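Putative regulatory protein (Streptomyces coelicolor A3, PDB 2PZ9) probably binds DNA as a TetR-family transcriptional regulator, pairing an N-terminal helix-turn-helix region with an all-helical C-terminal domain. Local coordinates at residues E91-D96 against A144-K149; A98-Y103 against H211-P216; G102-L107 against A170-I175. All blocks are in the same frame, centred on the assembly; numbering follows the deposited sequence.

Interaction 1: E91-D96 against A144-K149; sequences EATQLD and AGKLDK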
loop_
_atom_site.group_PDB
_atom_site.type_symbol
_atom_site.label_atom_id
_atom_site.label_comp_id
_atom_site.label_asym_id
_atom_site.label_seq_id
_atom_site.Cartn_x
_atom_site.Cartn_y
_atom_site.Cartn_z
ATOM N N GLU A 91 7.028 -17.034 -8.657
ATOM C CA GLU A 91 8.048 -17.574 -9.562
ATOM C C GLU A 91 9.041 -16.525 -10.047
ATOM O O GLU A 91 10.232 -16.798 -10.151
ATOM C CB GLU A 91 7.396 -18.271 -10.746
ATOM C CG GLU A 91 6.628 -19.496 -10.305
ATOM C CD GLU A 91 6.023 -20.271 -11.454
ATOM O OE1 GLU A 91 6.528 -20.171 -12.598
ATOM O OE2 GLU A 91 5.037 -20.994 -11.204
ATOM N N ALA A 92 8.550 -15.327 -10.331
ATOM C CA ALA A 92 9.411 -14.203 -10.675
ATOM C C ALA A 92 10.244 -13.714 -9.470
ATOM O O ALA A 92 11.103 -12.837 -9.618
ATOM C CB ALA A 92 8.563 -13.057 -11.246
ATOM N N THR A 93 10.006 -14.296 -8.292
ATOM C CA THR A 93 10.403 -13.668 -7.022
ATOM C C THR A 93 11.159 -14.590 -6.080
ATOM O O THR A 93 11.095 -14.424 -4.864
ATOM C CB THR A 93 9.164 -12.987 -6.347
ATOM O OG1 THR A 93 9.141 -11.611 -6.733
ATOM C CG2 THR A 93 9.132 -13.087 -4.803
ATOM N N GLN A 94 11.880 -15.559 -6.646
ATOM C CA GLN A 94 12.845 -16.334 -5.877
ATOM C C GLN A 94 13.560 -15.386 -4.885
ATOM O O GLN A 94 14.185 -14.395 -5.287
ATOM C CB GLN A 94 13.816 -17.039 -6.849
ATOM C CG GLN A 94 15.212 -17.465 -6.307
ATOM C CD GLN A 94 15.188 -18.746 -5.454
ATOM O OE1 GLN A 94 15.743 -18.783 -4.337
ATOM N NE2 GLN A 94 14.553 -19.798 -5.975
ATOM N N LEU A 95 13.415 -15.659 -3.589
ATOM C CA LEU A 95 14.082 -14.839 -2.591
ATOM C C LEU A 95 15.538 -15.223 -2.395
ATOM O O LEU A 95 15.857 -16.380 -2.126
ATOM C CB LEU A 95 13.359 -14.875 -1.243
ATOM C CG LEU A 95 14.189 -14.453 -0.004
ATOM C CD1 LEU A 95 14.679 -12.995 -0.030
ATOM C CD2 LEU A 95 13.426 -14.713 1.285
ATOM N N ASP A 96 16.417 -14.234 -2.528
ATOM C CA ASP A 96 17.815 -14.411 -2.197
ATOM C C ASP A 96 18.148 -13.682 -0.897
ATOM O O ASP A 96 18.228 -12.448 -0.889
ATOM C CB ASP A 96 18.711 -13.913 -3.320
ATOM C CG ASP A 96 20.143 -14.425 -3.187
ATOM O OD1 ASP A 96 20.670 -14.537 -2.046
ATOM O OD2 ASP A 96 20.748 -14.727 -4.237
ATOM N N ALA A 144 5.724 -18.597 4.852
ATOM C CA ALA A 144 6.324 -19.471 5.853
ATOM C C ALA A 144 7.683 -19.974 5.379
ATOM O O ALA A 144 8.625 -20.086 6.180
ATOM C CB ALA A 144 5.418 -20.618 6.190
ATOM N N GLY A 145 7.795 -20.235 4.078
ATOM C CA GLY A 145 9.054 -20.693 3.486
ATOM C C GLY A 145 10.145 -19.627 3.513
ATOM O O GLY A 145 11.289 -19.889 3.906
ATOM N N LYS A 146 9.790 -18.418 3.093
ATOM C CA LYS A 146 10.747 -17.312 3.066
ATOM C C LYS A 146 11.220 -16.894 4.456
ATOM O O LYS A 146 12.361 -16.491 4.629
ATOM C CB LYS A 146 10.164 -16.115 2.322
ATOM C CG LYS A 146 9.953 -16.374 0.858
ATOM C CD LYS A 146 9.439 -15.144 0.180
ATOM C CE LYS A 146 8.900 -15.465 -1.164
ATOM N NZ LYS A 146 8.649 -14.170 -1.870
ATOM N N LEU A 147 10.339 -16.982 5.446
ATOM C CA LEU A 147 10.728 -16.690 6.812
ATOM C C LEU A 147 11.725 -17.737 7.266
ATOM O O LEU A 147 12.671 -17.428 7.980
ATOM C CB LEU A 147 9.516 -16.655 7.742
ATOM C CG LEU A 147 8.507 -15.533 7.479
ATOM C CD1 LEU A 147 7.217 -15.775 8.254
ATOM C CD2 LEU A 147 9.099 -14.157 7.791
ATOM N N ASP A 148 11.542 -18.976 6.836
ATOM C CA ASP A 148 12.558 -19.962 7.120
ATOM C C ASP A 148 13.883 -19.664 6.423
ATOM O O ASP A 148 14.935 -19.795 7.023
ATOM C CB ASP A 148 12.046 -21.367 6.855
ATOM C CG ASP A 148 11.636 -22.056 8.134
ATOM O OD1 ASP A 148 10.661 -21.595 8.771
ATOM O OD2 ASP A 148 12.320 -23.031 8.531
ATOM N N LYS A 149 13.812 -19.212 5.177
ATOM C CA LYS A 149 14.987 -18.849 4.389
ATOM C C LYS A 149 15.747 -17.720 5.103
ATOM O O LYS A 149 16.974 -17.741 5.210
ATOM C CB LYS A 149 14.534 -18.423 2.982
ATOM C CG LYS A 149 15.305 -19.021 1.783
ATOM C CD LYS A 149 14.306 -19.578 0.702
ATOM C CE LYS A 149 14.598 -19.182 -0.777
ATOM N NZ LYS A 149 15.984 -19.455 -1.259
HETATM O O HOH W 1 18.199 -18.551 -2.678
#
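Lys149 on Gln94 and Lys146 on Leu95 join helix 139-155 of the TetR-type C-terminal domain to the loop that leaves helix 74-92. The polar half belongs to Lys149. Its NZ donates to Gln94 OE1 over 3.2 Å, coming within 17° of the carbonyl plane with a C=O...N angle of 156°, and adds a weak bond to Leu95 O, also 3.2 Å. A water closes a small ring: it accepts from Lys149 NZ at 2.8 Å and donates to Gln94 OE1 at 3.0 Å. Gln94 CB points away from the helix, and the bend at chi2 (78°) helps turn the amide back to the ammonium group.

The apolar half is Leu95 on Lys146. Leu95 CD2 rests 3.7 Å from Lys146 CB and follows the extended chain to CG. Beyond it, Lys146 NZ passes the Thr93 methyl CG2 on its way to Tyr103 OH, its hydrogen-bond partner on helix 100-113. A leucine in place of Lys149 would probably leave Gln94 OE1 and the water without their charged mate and let the amide turn. Chemically, the loop is held by two lysines used differently: one spends its methylenes on a buried leucine, the other its charge on the oxygens of Gln94 and Leu95.

Interaction 2: A98-Y103 against H211-P216; sequences ADLPGY and HMFPRP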
loop_
_atom_site.group_PDB
_atom_site.type_symbol
_atom_site.label_atom_id
_atom_site.label_comp_id
_atom_site.label_asym_id
_atom_site.label_seq_id
_atom_site.Cartn_x
_atom_site.Cartn_y
_atom_site.Cartn_z
ATOM N N ALA A 98 20.822 -13.484 0.672
ATOM C CA ALA A 98 22.158 -12.918 0.601
ATOM C C ALA A 98 22.211 -11.702 -0.317
ATOM O O ALA A 98 23.257 -11.058 -0.436
ATOM C CB ALA A 98 23.150 -13.975 0.145
ATOM N N ASP A 99 21.091 -11.393 -0.965
ATOM C CA ASP A 99 20.947 -10.149 -1.692
ATOM C C ASP A 99 19.528 -9.631 -1.549
ATOM O O ASP A 99 18.679 -9.776 -2.431
ATOM C CB ASP A 99 21.326 -10.318 -3.164
ATOM C CG ASP A 99 21.299 -8.988 -3.947
ATOM O OD1 ASP A 99 21.080 -7.900 -3.373
ATOM O OD2 ASP A 99 21.492 -9.030 -5.167
ATOM N N LEU A 100 19.267 -9.022 -0.416
ATOM C CA LEU A 100 17.968 -8.479 -0.172
ATOM C C LEU A 100 17.663 -7.239 -1.036
ATOM O O LEU A 100 16.544 -7.133 -1.549
ATOM C CB LEU A 100 17.815 -8.199 1.305
ATOM C CG LEU A 100 17.849 -9.475 2.134
ATOM C CD1 LEU A 100 18.063 -9.105 3.575
ATOM C CD2 LEU A 100 16.586 -10.302 1.966
ATOM N N PRO A 101 18.641 -6.301 -1.212
ATOM C CA PRO A 101 18.338 -5.154 -2.108
ATOM C C PRO A 101 18.099 -5.556 -3.573
ATOM O O PRO A 101 17.296 -4.925 -4.265
ATOM C CB PRO A 101 19.573 -4.239 -1.964
ATOM C CG PRO A 101 20.655 -5.082 -1.376
ATOM C CD PRO A 101 19.999 -6.205 -0.622
ATOM N N GLY A 102 18.794 -6.598 -4.028
ATOM C CA GLY A 102 18.580 -7.157 -5.343
ATOM C C GLY A 102 17.190 -7.758 -5.370
ATOM O O GLY A 102 16.484 -7.655 -6.368
ATOM N N TYR A 103 16.792 -8.381 -4.267
ATOM C CA TYR A 103 15.440 -8.908 -4.131
ATOM C C TYR A 103 14.403 -7.795 -4.331
ATOM O O TYR A 103 13.389 -7.976 -5.023
ATOM C CB TYR A 103 15.273 -9.578 -2.754
ATOM C CG TYR A 103 13.874 -10.056 -2.445
ATOM C CD1 TYR A 103 13.242 -9.701 -1.243
ATOM C CD2 TYR A 103 13.163 -10.858 -3.353
ATOM C CE1 TYR A 103 11.925 -10.137 -0.939
ATOM C CE2 TYR A 103 11.846 -11.308 -3.061
ATOM C CZ TYR A 103 11.242 -10.942 -1.858
ATOM O OH TYR A 103 9.960 -11.360 -1.587
ATOM N N HIS A 211 20.922 -0.022 2.783
ATOM C CA HIS A 211 21.174 0.610 4.077
ATOM C C HIS A 211 20.564 -0.149 5.232
ATOM O O HIS A 211 21.193 -0.285 6.257
ATOM C CB HIS A 211 20.768 2.077 4.093
ATOM C CG HIS A 211 21.740 2.959 3.383
ATOM N ND1 HIS A 211 21.603 3.304 2.053
ATOM C CD2 HIS A 211 22.892 3.529 3.800
ATOM C CE1 HIS A 211 22.613 4.070 1.692
ATOM N NE2 HIS A 211 23.409 4.221 2.733
HETATM N N MSE A 212 19.361 -0.678 5.068
HETATM C CA MSE A 212 18.765 -1.458 6.144
HETATM C C MSE A 212 19.501 -2.739 6.488
HETATM O O MSE A 212 19.894 -2.944 7.638
HETATM C CB MSE A 212 17.364 -1.819 5.797
HETATM C CG MSE A 212 16.412 -0.811 6.245
HETATM SE SE MSE A 212 14.892 -1.079 5.090
HETATM C CE MSE A 212 14.091 -2.725 5.823
ATOM N N PHE A 213 19.665 -3.603 5.492
ATOM C CA PHE A 213 20.354 -4.877 5.676
ATOM C C PHE A 213 21.566 -4.954 4.746
ATOM O O PHE A 213 21.438 -5.436 3.613
ATOM C CB PHE A 213 19.407 -6.048 5.396
ATOM C CG PHE A 213 17.985 -5.799 5.808
ATOM C CD1 PHE A 213 17.051 -5.320 4.886
ATOM C CD2 PHE A 213 17.565 -6.067 7.104
ATOM C CE1 PHE A 213 15.727 -5.102 5.269
ATOM C CE2 PHE A 213 16.245 -5.847 7.483
ATOM C CZ PHE A 213 15.332 -5.370 6.571
ATOM N N PRO A 214 22.745 -4.481 5.212
ATOM C CA PRO A 214 23.897 -4.334 4.305
ATOM C C PRO A 214 24.506 -5.682 3.877
ATOM O O PRO A 214 24.931 -6.465 4.748
ATOM C CB PRO A 214 24.894 -3.501 5.120
ATOM C CG PRO A 214 24.148 -3.065 6.361
ATOM C CD PRO A 214 23.078 -4.063 6.584
ATOM N N ARG A 215 24.525 -5.948 2.556
ATOM C CA ARG A 215 25.074 -7.205 1.977
ATOM C C ARG A 215 26.486 -7.587 2.494
ATOM O O ARG A 215 27.313 -6.692 2.763
ATOM C CB ARG A 215 25.082 -7.146 0.448
ATOM C CG ARG A 215 23.715 -7.150 -0.168
ATOM C CD ARG A 215 23.831 -7.151 -1.684
ATOM N NE ARG A 215 24.003 -8.498 -2.246
ATOM C CZ ARG A 215 25.097 -8.948 -2.870
ATOM N NH1 ARG A 215 26.162 -8.164 -3.029
ATOM N NH2 ARG A 215 25.128 -10.192 -3.346
ATOM N N PRO A 216 26.761 -8.913 2.630
ATOM C CA PRO A 216 28.047 -9.380 3.183
ATOM C C PRO A 216 29.101 -9.674 2.096
ATOM O O PRO A 216 30.165 -10.217 2.394
ATOM C CB PRO A 216 27.648 -10.663 3.923
ATOM C CG PRO A 216 26.427 -11.191 3.109
ATOM C CD PRO A 216 25.883 -10.049 2.273
#
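Asp99 and Arg215 bring the backbones nearest, CA to CA 6.3 Å, where the touching parts, 98-101 and 213-216, run 133° apart in direction. This is the start of helix 100-113 in the TetR-type C-terminal domain, met by the tail that follows helix 198-212, and the central motif is an N-cap. Asp99 sits just ahead of the helix; its OD1 accepts from Gly102 N at 2.7 Å, the amide approaching from above the carboxylate plane.

The same oxygen also meets a charge. With CG anti to the backbone N (chi1 -175°), Asp99 presents OD1 to Arg215 NE in a salt bridge of 3.2 Å. The two flat groups are turned 63° against each other, and it is NE that meets the acid. NE also makes a weak bond to Ala98 O, bent to 122° at the hydrogen. One nitrogen is thus shared between a carboxylate and the carbonyl just before it, while the cap oxygen serves both helix end and arginine; the nearby cation would probably help keep the carboxylate ionised.

Next to the charges the packing turns apolar. The Arg215 methylenes pass obliquely over the Pro101 ring atoms CG and CD, with Arg215 CD 3.8 Å from Pro101 CG. Phe213, the first residue to depart from helical geometry after helix 198-212, is buried; its ring meets Trp163 edge-to-face and touches Ile172 of helix 165-176. On the Leu100 side, the methyl CD1 stands 3.8 Å from Phe213 CB and approaches the ring obliquely near CG.

Interaction 3: G102-L107 against A170-I175; sequences GYAGIL and ALINQI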
loop_
_atom_site.group_PDB
_atom_site.type_symbol
_atom_site.label_atom_id
_atom_site.label_comp_id
_atom_site.label_asym_id
_atom_site.label_seq_id
_atom_site.Cartn_x
_atom_site.Cartn_y
_atom_site.Cartn_z
ATOM N N GLY A 102 18.794 -6.598 -4.028
ATOM C CA GLY A 102 18.580 -7.157 -5.343
ATOM C C GLY A 102 17.190 -7.758 -5.370
ATOM O O GLY A 102 16.484 -7.655 -6.368
ATOM N N TYR A 103 16.792 -8.381 -4.267
ATOM C CA TYR A 103 15.440 -8.908 -4.131
ATOM C C TYR A 103 14.403 -7.795 -4.331
ATOM O O TYR A 103 13.389 -7.976 -5.023
ATOM C CB TYR A 103 15.273 -9.578 -2.754
ATOM C CG TYR A 103 13.874 -10.056 -2.445
ATOM C CD1 TYR A 103 13.242 -9.701 -1.243
ATOM C CD2 TYR A 103 13.163 -10.858 -3.353
ATOM C CE1 TYR A 103 11.925 -10.137 -0.939
ATOM C CE2 TYR A 103 11.846 -11.308 -3.061
ATOM C CZ TYR A 103 11.242 -10.942 -1.858
ATOM O OH TYR A 103 9.960 -11.360 -1.587
ATOM N N ALA A 104 14.667 -6.640 -3.728
ATOM C CA ALA A 104 13.739 -5.520 -3.773
ATOM C C ALA A 104 13.633 -4.995 -5.187
ATOM O O ALA A 104 12.544 -4.635 -5.613
ATOM C CB ALA A 104 14.177 -4.424 -2.826
ATOM N N GLY A 105 14.759 -4.957 -5.906
ATOM C CA GLY A 105 14.776 -4.512 -7.287
ATOM C C GLY A 105 13.911 -5.445 -8.097
ATOM O O GLY A 105 13.142 -5.010 -8.947
ATOM N N ILE A 106 14.013 -6.734 -7.802
ATOM C CA ILE A 106 13.202 -7.751 -8.461
ATOM C C ILE A 106 11.688 -7.421 -8.343
ATOM O O ILE A 106 10.995 -7.304 -9.362
ATOM C CB ILE A 106 13.656 -9.205 -8.023
ATOM C CG1 ILE A 106 14.525 -9.837 -9.109
ATOM C CG2 ILE A 106 12.516 -10.152 -7.728
ATOM C CD1 ILE A 106 16.050 -9.563 -8.978
ATOM N N LEU A 107 11.202 -7.204 -7.116
ATOM C CA LEU A 107 9.790 -6.821 -6.891
ATOM C C LEU A 107 9.461 -5.484 -7.533
ATOM O O LEU A 107 8.362 -5.284 -8.055
ATOM C CB LEU A 107 9.455 -6.768 -5.398
ATOM C CG LEU A 107 9.627 -8.084 -4.643
ATOM C CD1 LEU A 107 9.799 -7.935 -3.125
ATOM C CD2 LEU A 107 8.427 -8.978 -4.968
ATOM N N ALA A 170 8.169 -8.371 5.604
ATOM C CA ALA A 170 7.141 -7.335 5.476
ATOM C C ALA A 170 7.683 -6.010 4.949
ATOM O O ALA A 170 7.192 -5.489 3.942
ATOM C CB ALA A 170 6.472 -7.127 6.801
ATOM N N LEU A 171 8.685 -5.483 5.646
ATOM C CA LEU A 171 9.344 -4.240 5.264
ATOM C C LEU A 171 9.802 -4.219 3.808
ATOM O O LEU A 171 9.423 -3.332 3.028
ATOM C CB LEU A 171 10.552 -3.960 6.168
ATOM C CG LEU A 171 10.199 -3.644 7.631
ATOM C CD1 LEU A 171 11.408 -3.856 8.548
ATOM C CD2 LEU A 171 9.559 -2.240 7.799
ATOM N N ILE A 172 10.605 -5.203 3.436
ATOM C CA ILE A 172 11.156 -5.210 2.100
ATOM C C ILE A 172 10.058 -5.251 0.991
ATOM O O ILE A 172 10.119 -4.498 0.006
ATOM C CB ILE A 172 12.211 -6.309 1.966
ATOM C CG1 ILE A 172 13.358 -6.012 2.939
ATOM C CG2 ILE A 172 12.723 -6.373 0.520
ATOM C CD1 ILE A 172 14.380 -7.109 3.043
ATOM N N ASN A 173 9.067 -6.115 1.166
ATOM C CA ASN A 173 7.863 -6.053 0.376
ATOM C C ASN A 173 7.177 -4.683 0.288
ATOM O O ASN A 173 6.738 -4.280 -0.794
ATOM C CB ASN A 173 6.891 -7.057 0.919
ATOM C CG ASN A 173 7.154 -8.407 0.396
ATOM O OD1 ASN A 173 6.516 -8.815 -0.574
ATOM N ND2 ASN A 173 8.128 -9.107 0.975
ATOM N N GLN A 174 7.064 -3.989 1.420
ATOM C CA GLN A 174 6.470 -2.651 1.442
ATOM C C GLN A 174 7.243 -1.702 0.573
ATOM O O GLN A 174 6.707 -1.224 -0.410
ATOM C CB GLN A 174 6.428 -2.063 2.841
ATOM C CG GLN A 174 5.115 -2.160 3.460
ATOM C CD GLN A 174 4.007 -1.431 2.720
ATOM O OE1 GLN A 174 4.009 -0.212 2.613
ATOM N NE2 GLN A 174 3.021 -2.183 2.260
ATOM N N ILE A 175 8.502 -1.452 0.956
ATOM C CA ILE A 175 9.399 -0.479 0.309
ATOM C C ILE A 175 9.382 -0.620 -1.212
ATOM O O ILE A 175 9.401 0.378 -1.931
ATOM C CB ILE A 175 10.874 -0.640 0.789
ATOM C CG1 ILE A 175 10.929 -1.097 2.238
ATOM C CG2 ILE A 175 11.650 0.662 0.713
ATOM C CD1 ILE A 175 12.352 -1.564 2.673
#
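Tyr103 and Ile172 make the main touch between helix 100-113 and helix 165-176; the axes of 102-107 and 170-175 come within 9.4 Å and cross at -45°. In Tyr103, chi1 of 175° carries the ring away from its own backbone N and over to the second helix. There its CD1 lies 3.8 Å from Ile172 CG2, with CE1 a little farther from the same methyl; the approach to the ring is oblique. The phenol end, whose hydroxyl pairs with Lys146, passes near Asn173, but the two are merely neighbours: OH to ND2 is 3.9 Å, and the ring and amide planes stand 70° apart.

Ala104 comes next. Ala104 CA and Ile172 CA are 6.4 Å apart, a closeness its small side chain probably permits, and its CB meets the Ile172 methyl CG2 at 4.1 Å. One methyl therefore packs against two successive residues.

A turn on from Tyr103, Leu107 lays CD1 over one face of the Tyr103 ring, 3.6 Å above its plane and offset toward the rim. The same methyl is 4.2 Å from Asn173 OD1, while Asn173 ND2 is spent on Leu169 O within its own helix.

The pair is buried among other helices. Helix 198-212 covers one flank through Val209 on Ala104 and Met212 on Leu171; beyond helix 165-176 lies the second subunit, where Leu171 packs on Ile175 of that chain.

Overall arrangement
Helix 100-113 ties the three contacts together. Interactions 2 and 3 share Gly102 and Tyr103 and lie about 10 Å apart between centres; interaction 1 is about 14 Å from interaction 2 and 12 Å from interaction 3. Tyr103 is where they meet, touching Leu95 and Lys146 of interaction 1 as well as Ile172. Along the chain the loop and helix 100-113 come first, then helix 139-155, helix 165-176 and finally the tail after helix 198-212, so early segments meet late ones. The result is one connected set of packing contacts joining the exit of helix 74-92 to the C-terminal domain, with all three contacts also bordering the second subunit.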